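Local atomic coordinates of glycoside Hydrolase Family 43_12 (Metagenome, PDB entry 7JVH), a protein that is a family 43 glycoside hydrolase from a gut metagenome that probably cleaves glycosidic bonds in plant cell-wall polysaccharides or their fragments. Residues S54-I66 with N329-V341. Residues are numbered along the deposited sequence; the frame is centred on the assembly and turned at random.
With GOL (glycerol), chain G.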
loop_
_atom_site.group_PDB
_atom_site.type_symbol
_atom_site.label_atom_id
_atom_site.label_comp_id
_atom_site.label_asym_id
_atom_site.label_seq_id
_atom_site.Cartn_x
_atom_site.Cartn_y
_atom_site.Cartn_z
ATOM N N SER A 54 4.406 -8.364 -13.727
ATOM C CA SER A 54 4.054 -8.767 -12.356
ATOM C C SER A 54 5.245 -8.481 -11.444
ATOM O O SER A 54 6.279 -9.104 -11.552
ATOM C CB SER A 54 3.622 -10.179 -12.265
ATOM O OG SER A 54 3.077 -10.430 -10.993
ATOM N N PRO A 55 4.924 -7.506 -10.365
ATOM C CA PRO A 55 3.664 -7.020 -9.790
ATOM C C PRO A 55 2.809 -6.078 -10.636
ATOM O O PRO A 55 3.325 -5.166 -11.284
ATOM C CB PRO A 55 4.145 -6.254 -8.558
ATOM C CG PRO A 55 5.503 -5.767 -8.914
ATOM C CD PRO A 55 6.099 -6.881 -9.735
ATOM N N ILE A 56 1.498 -6.283 -10.584
ATOM C CA ILE A 56 0.531 -5.469 -11.369
ATOM C C ILE A 56 0.361 -4.103 -10.720
ATOM O O ILE A 56 -0.093 -3.206 -11.403
ATOM C CB ILE A 56 -0.804 -6.205 -11.535
ATOM C CG1 ILE A 56 -1.550 -6.337 -10.209
ATOM C CG2 ILE A 56 -0.569 -7.553 -12.185
ATOM C CD1 ILE A 56 -2.352 -7.603 -10.101
ATOM N N LEU A 57 0.604 -4.014 -9.418
ATOM C CA LEU A 57 0.629 -2.735 -8.707
ATOM C C LEU A 57 1.998 -2.596 -8.083
ATOM O O LEU A 57 2.348 -3.315 -7.174
ATOM C CB LEU A 57 -0.451 -2.653 -7.640
ATOM C CG LEU A 57 -1.904 -2.886 -8.024
ATOM C CD1 LEU A 57 -2.778 -2.900 -6.777
ATOM C CD2 LEU A 57 -2.391 -1.827 -8.990
ATOM N N GLN A 58 2.785 -1.669 -8.621
ATOM C CA GLN A 58 4.129 -1.375 -8.172
ATOM C C GLN A 58 4.025 -0.396 -7.019
ATOM O O GLN A 58 3.111 0.430 -6.981
ATOM C CB GLN A 58 4.938 -0.757 -9.319
ATOM C CG GLN A 58 5.110 -1.654 -10.529
ATOM C CD GLN A 58 5.543 -0.904 -11.772
ATOM O OE1 GLN A 58 4.834 -0.029 -12.253
ATOM N NE2 GLN A 58 6.719 -1.251 -12.301
ATOM N N GLY A 59 4.986 -0.474 -6.099
ATOM C CA GLY A 59 5.008 0.356 -4.901
ATOM C C GLY A 59 4.107 -0.206 -3.802
ATOM O O GLY A 59 3.511 -1.281 -3.970
ATOM N N CYS A 60 3.997 0.532 -2.697
ATOM C CA CYS A 60 3.262 0.081 -1.520
ATOM C C CYS A 60 1.778 -0.156 -1.812
ATOM O O CYS A 60 0.964 0.783 -1.820
ATOM C CB CYS A 60 3.403 1.046 -0.349
ATOM S SG CYS A 60 2.817 0.353 1.223
ATOM N N TYR A 61 1.457 -1.431 -2.078
ATOM C CA TYR A 61 0.092 -1.905 -2.246
ATOM C C TYR A 61 0.032 -3.302 -1.643
ATOM O O TYR A 61 -0.040 -4.291 -2.369
ATOM C CB TYR A 61 -0.316 -1.925 -3.713
ATOM C CG TYR A 61 -0.461 -0.541 -4.291
ATOM C CD1 TYR A 61 -1.644 0.171 -4.151
ATOM C CD2 TYR A 61 0.595 0.069 -4.953
ATOM C CE1 TYR A 61 -1.777 1.441 -4.683
ATOM C CE2 TYR A 61 0.463 1.344 -5.495
ATOM C CZ TYR A 61 -0.724 2.022 -5.363
ATOM O OH TYR A 61 -0.880 3.289 -5.888
ATOM N N PRO A 62 0.118 -3.421 -0.296
ATOM C CA PRO A 62 0.186 -4.721 0.367
ATOM C C PRO A 62 -1.179 -5.368 0.596
ATOM O O PRO A 62 -2.233 -4.773 0.318
ATOM C CB PRO A 62 0.864 -4.378 1.706
ATOM C CG PRO A 62 1.223 -2.904 1.630
ATOM C CD PRO A 62 0.251 -2.320 0.665
ATOM N N ASP A 63 -1.135 -6.608 1.085
ATOM C CA ASP A 63 -2.315 -7.345 1.518
ATOM C C ASP A 63 -3.446 -7.219 0.499
ATOM O O ASP A 63 -4.502 -6.669 0.790
ATOM C CB ASP A 63 -2.767 -6.824 2.894
ATOM C CG ASP A 63 -1.652 -6.828 3.918
ATOM O OD1 ASP A 63 -0.999 -7.886 4.109
ATOM O OD2 ASP A 63 -1.431 -5.761 4.537
ATOM N N PRO A 64 -3.258 -7.703 -0.745
ATOM C CA PRO A 64 -4.254 -7.500 -1.796
ATOM C C PRO A 64 -5.446 -8.415 -1.595
ATOM O O PRO A 64 -5.276 -9.604 -1.295
ATOM C CB PRO A 64 -3.494 -7.872 -3.068
ATOM C CG PRO A 64 -2.463 -8.855 -2.617
ATOM C CD PRO A 64 -2.077 -8.448 -1.219
ATOM N N SER A 65 -6.645 -7.848 -1.763
ATOM C CA SER A 65 -7.891 -8.579 -1.701
ATOM C C SER A 65 -8.691 -8.255 -2.954
ATOM O O SER A 65 -8.668 -7.128 -3.446
ATOM C CB SER A 65 -8.667 -8.166 -0.454
ATOM O OG SER A 65 -9.963 -8.734 -0.440
ATOM N N ILE A 66 -9.417 -9.256 -3.455
ATOM C CA ILE A 66 -10.104 -9.169 -4.730
ATOM C C ILE A 66 -11.443 -9.904 -4.700
ATOM O O ILE A 66 -11.570 -10.969 -4.102
ATOM C CB ILE A 66 -9.194 -9.696 -5.877
ATOM C CG1 ILE A 66 -9.862 -9.519 -7.231
ATOM C CG2 ILE A 66 -8.799 -11.147 -5.647
ATOM C CD1 ILE A 66 -8.867 -9.546 -8.390
ATOM N N ASN A 329 17.616 -4.386 0.687
ATOM C CA ASN A 329 16.695 -3.374 1.205
ATOM C C ASN A 329 15.508 -3.152 0.290
ATOM O O ASN A 329 15.611 -3.385 -0.907
ATOM C CB ASN A 329 17.437 -2.057 1.449
ATOM C CG ASN A 329 18.500 -2.199 2.496
ATOM O OD1 ASN A 329 18.396 -3.063 3.351
ATOM N ND2 ASN A 329 19.526 -1.365 2.436
ATOM N N VAL A 330 14.397 -2.685 0.880
ATOM C CA VAL A 330 13.147 -2.418 0.183
ATOM C C VAL A 330 12.642 -1.019 0.525
ATOM O O VAL A 330 12.202 -0.771 1.664
ATOM C CB VAL A 330 12.045 -3.408 0.605
ATOM C CG1 VAL A 330 10.898 -3.415 -0.390
ATOM C CG2 VAL A 330 12.610 -4.790 0.790
ATOM N N ASN A 331 12.699 -0.123 -0.478
ATOM C CA ASN A 331 12.135 1.212 -0.395
ATOM C C ASN A 331 10.793 1.287 -1.117
ATOM O O ASN A 331 10.109 2.309 -1.080
ATOM C CB ASN A 331 13.099 2.246 -0.951
ATOM C CG ASN A 331 14.384 2.332 -0.142
ATOM O OD1 ASN A 331 14.813 1.344 0.477
ATOM N ND2 ASN A 331 15.018 3.515 -0.148
ATOM N N THR A 332 10.408 0.188 -1.760
ATOM C CA THR A 332 9.215 0.132 -2.594
ATOM C C THR A 332 8.007 -0.494 -1.909
ATOM O O THR A 332 6.917 -0.583 -2.499
ATOM C CB THR A 332 9.518 -0.593 -3.936
ATOM O OG1 THR A 332 10.466 -1.653 -3.717
ATOM C CG2 THR A 332 10.133 0.398 -4.916
ATOM N N GLY A 333 8.176 -0.889 -0.647
ATOM C CA GLY A 333 7.106 -1.486 0.124
ATOM C C GLY A 333 6.754 -2.865 -0.420
ATOM O O GLY A 333 7.479 -3.417 -1.254
ATOM N N ARG A 334 5.637 -3.411 0.052
ATOM C CA ARG A 334 5.112 -4.675 -0.421
ATOM C C ARG A 334 4.101 -4.409 -1.535
ATOM O O ARG A 334 3.201 -3.565 -1.387
ATOM C CB ARG A 334 4.460 -5.455 0.732
ATOM C CG ARG A 334 5.423 -5.891 1.826
ATOM C CD ARG A 334 4.662 -6.353 3.059
ATOM N NE ARG A 334 3.947 -5.222 3.666
ATOM C CZ ARG A 334 2.948 -5.306 4.533
ATOM N NH1 ARG A 334 2.501 -6.491 4.969
ATOM N NH2 ARG A 334 2.401 -4.193 4.981
ATOM N N GLU A 335 4.257 -5.132 -2.651
ATOM C CA GLU A 335 3.521 -4.860 -3.879
ATOM C C GLU A 335 2.538 -5.986 -4.181
ATOM O O GLU A 335 2.661 -7.086 -3.617
ATOM C CB GLU A 335 4.514 -4.709 -5.023
ATOM C CG GLU A 335 5.673 -3.782 -4.671
ATOM C CD GLU A 335 6.675 -3.623 -5.783
ATOM O OE1 GLU A 335 7.556 -4.461 -5.898
ATOM O OE2 GLU A 335 6.592 -2.625 -6.516
ATOM N N THR A 336 1.516 -5.658 -4.965
ATOM C CA THR A 336 0.474 -6.632 -5.350
ATOM C C THR A 336 0.917 -7.401 -6.586
ATOM O O THR A 336 0.915 -6.828 -7.655
ATOM C CB THR A 336 -0.814 -5.937 -5.767
ATOM O OG1 THR A 336 -1.326 -5.327 -4.594
ATOM C CG2 THR A 336 -1.837 -6.905 -6.305
ATOM N N PHE A 337 1.256 -8.668 -6.410
ATOM C CA PHE A 337 1.678 -9.535 -7.525
ATOM C C PHE A 337 0.502 -10.389 -7.950
ATOM O O PHE A 337 -0.432 -10.543 -7.199
ATOM C CB PHE A 337 2.699 -10.549 -7.039
ATOM C CG PHE A 337 4.058 -9.966 -6.793
ATOM C CD1 PHE A 337 4.259 -9.057 -5.778
ATOM C CD2 PHE A 337 5.127 -10.324 -7.584
ATOM C CE1 PHE A 337 5.511 -8.526 -5.555
ATOM C CE2 PHE A 337 6.379 -9.797 -7.353
ATOM C CZ PHE A 337 6.566 -8.897 -6.341
HETATM N N MSE A 338 0.564 -10.974 -9.140
HETATM C CA MSE A 338 -0.522 -11.879 -9.573
HETATM C C MSE A 338 0.076 -13.129 -10.200
HETATM O O MSE A 338 1.235 -13.081 -10.582
HETATM C CB MSE A 338 -1.514 -11.201 -10.510
HETATM C CG MSE A 338 -2.882 -11.803 -10.409
HETATM SE SE MSE A 338 -4.062 -11.194 -11.778
HETATM C CE MSE A 338 -5.537 -10.129 -11.208
ATOM N N LEU A 339 -0.705 -14.206 -10.240
ATOM C CA LEU A 339 -0.297 -15.511 -10.810
ATOM C C LEU A 339 -1.566 -16.252 -11.231
ATOM O O LEU A 339 -2.605 -16.011 -10.635
ATOM C CB LEU A 339 0.419 -16.312 -9.727
ATOM C CG LEU A 339 1.925 -16.134 -9.613
ATOM C CD1 LEU A 339 2.504 -17.146 -8.652
ATOM C CD2 LEU A 339 2.586 -16.265 -10.961
ATOM N N PRO A 340 -1.536 -17.129 -12.249
ATOM C CA PRO A 340 -2.709 -17.882 -12.642
ATOM C C PRO A 340 -2.887 -19.016 -11.625
ATOM O O PRO A 340 -1.919 -19.475 -11.102
ATOM C CB PRO A 340 -2.329 -18.451 -14.012
ATOM C CG PRO A 340 -1.078 -17.727 -14.392
ATOM C CD PRO A 340 -0.396 -17.434 -13.083
ATOM N N VAL A 341 -4.120 -19.438 -11.381
ATOM C CA VAL A 341 -4.328 -20.523 -10.384
ATOM C C VAL A 341 -5.111 -21.679 -11.008
ATOM O O VAL A 341 -6.201 -21.448 -11.472
ATOM C CB VAL A 341 -5.039 -19.977 -9.132
ATOM C CG1 VAL A 341 -5.563 -21.094 -8.247
ATOM C CG2 VAL A 341 -4.138 -19.056 -8.338
HETATM C C1 GOL G . -1.774 -7.682 8.021
HETATM O O1 GOL G . -2.935 -6.915 8.332
HETATM C C2 GOL G . -0.514 -7.034 8.549
HETATM O O2 GOL G . 0.606 -7.856 8.230
HETATM C C3 GOL G . -0.282 -5.638 8.013
HETATM O O3 GOL G . 0.225 -5.671 6.682
#
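A classic beta bulge joins the two chains: Ile56 and Leu57 are set together across from the single residue Thr336, whose O takes weak bonds from both their N-H groups, while Thr336 N returns a weak one to Leu57 O. Just before it, Pro55, which follows Ser54 through a cis peptide bond, lies flat on Phe337, its CB 3.9 Å from the ring centroid in a CH-pi contact. Next door, Met338 N gives an almost straight bond (178°) to Ser54 OG.

Thr336 reaches into the loop with both branches. OG1, beside its own backbone N at chi1 -67°, donates to Tyr61 O at 2.8 Å and also meets Asn77; CG2 lies against Pro64 CB and Ile56 CD1. Tyr61 N in turn bonds Arg334 O.

The extended side chain of Glu335 brings OE2 to Gly59 N, 2.7 Å away, through its anti lone pair, while OE1 makes a salt bridge with Arg323. With an alanine here, Gly59 N-H would probably lose its acceptor and Arg323 its charge partner, leaving the turn around Gly59 less firmly held.

Arg334 crosses Pro62 nearly at a right angle, with Pro62 CB 3.6 Å from Arg334 CZ over one guanidinium face. Both NH1 and NH2 grip glycerol O3 at the edge of that group, and O3 donates a hydrogen bond to Asp63 OD2 at 2.7 Å. Asp63 OD1 and Arg334 NH1 form only a long salt bridge. The glycerol, probably from the crystallisation liquor, is also held by Ala123 N and Asp173, a polyol site consistent with the sugar-binding pocket of the family.

The fold is the five-bladed beta-propeller of family 43: this loop leads into strand 65-69 of the first blade and is fastened to strand 335-342 of the last, between strands 316-322 and 349-350.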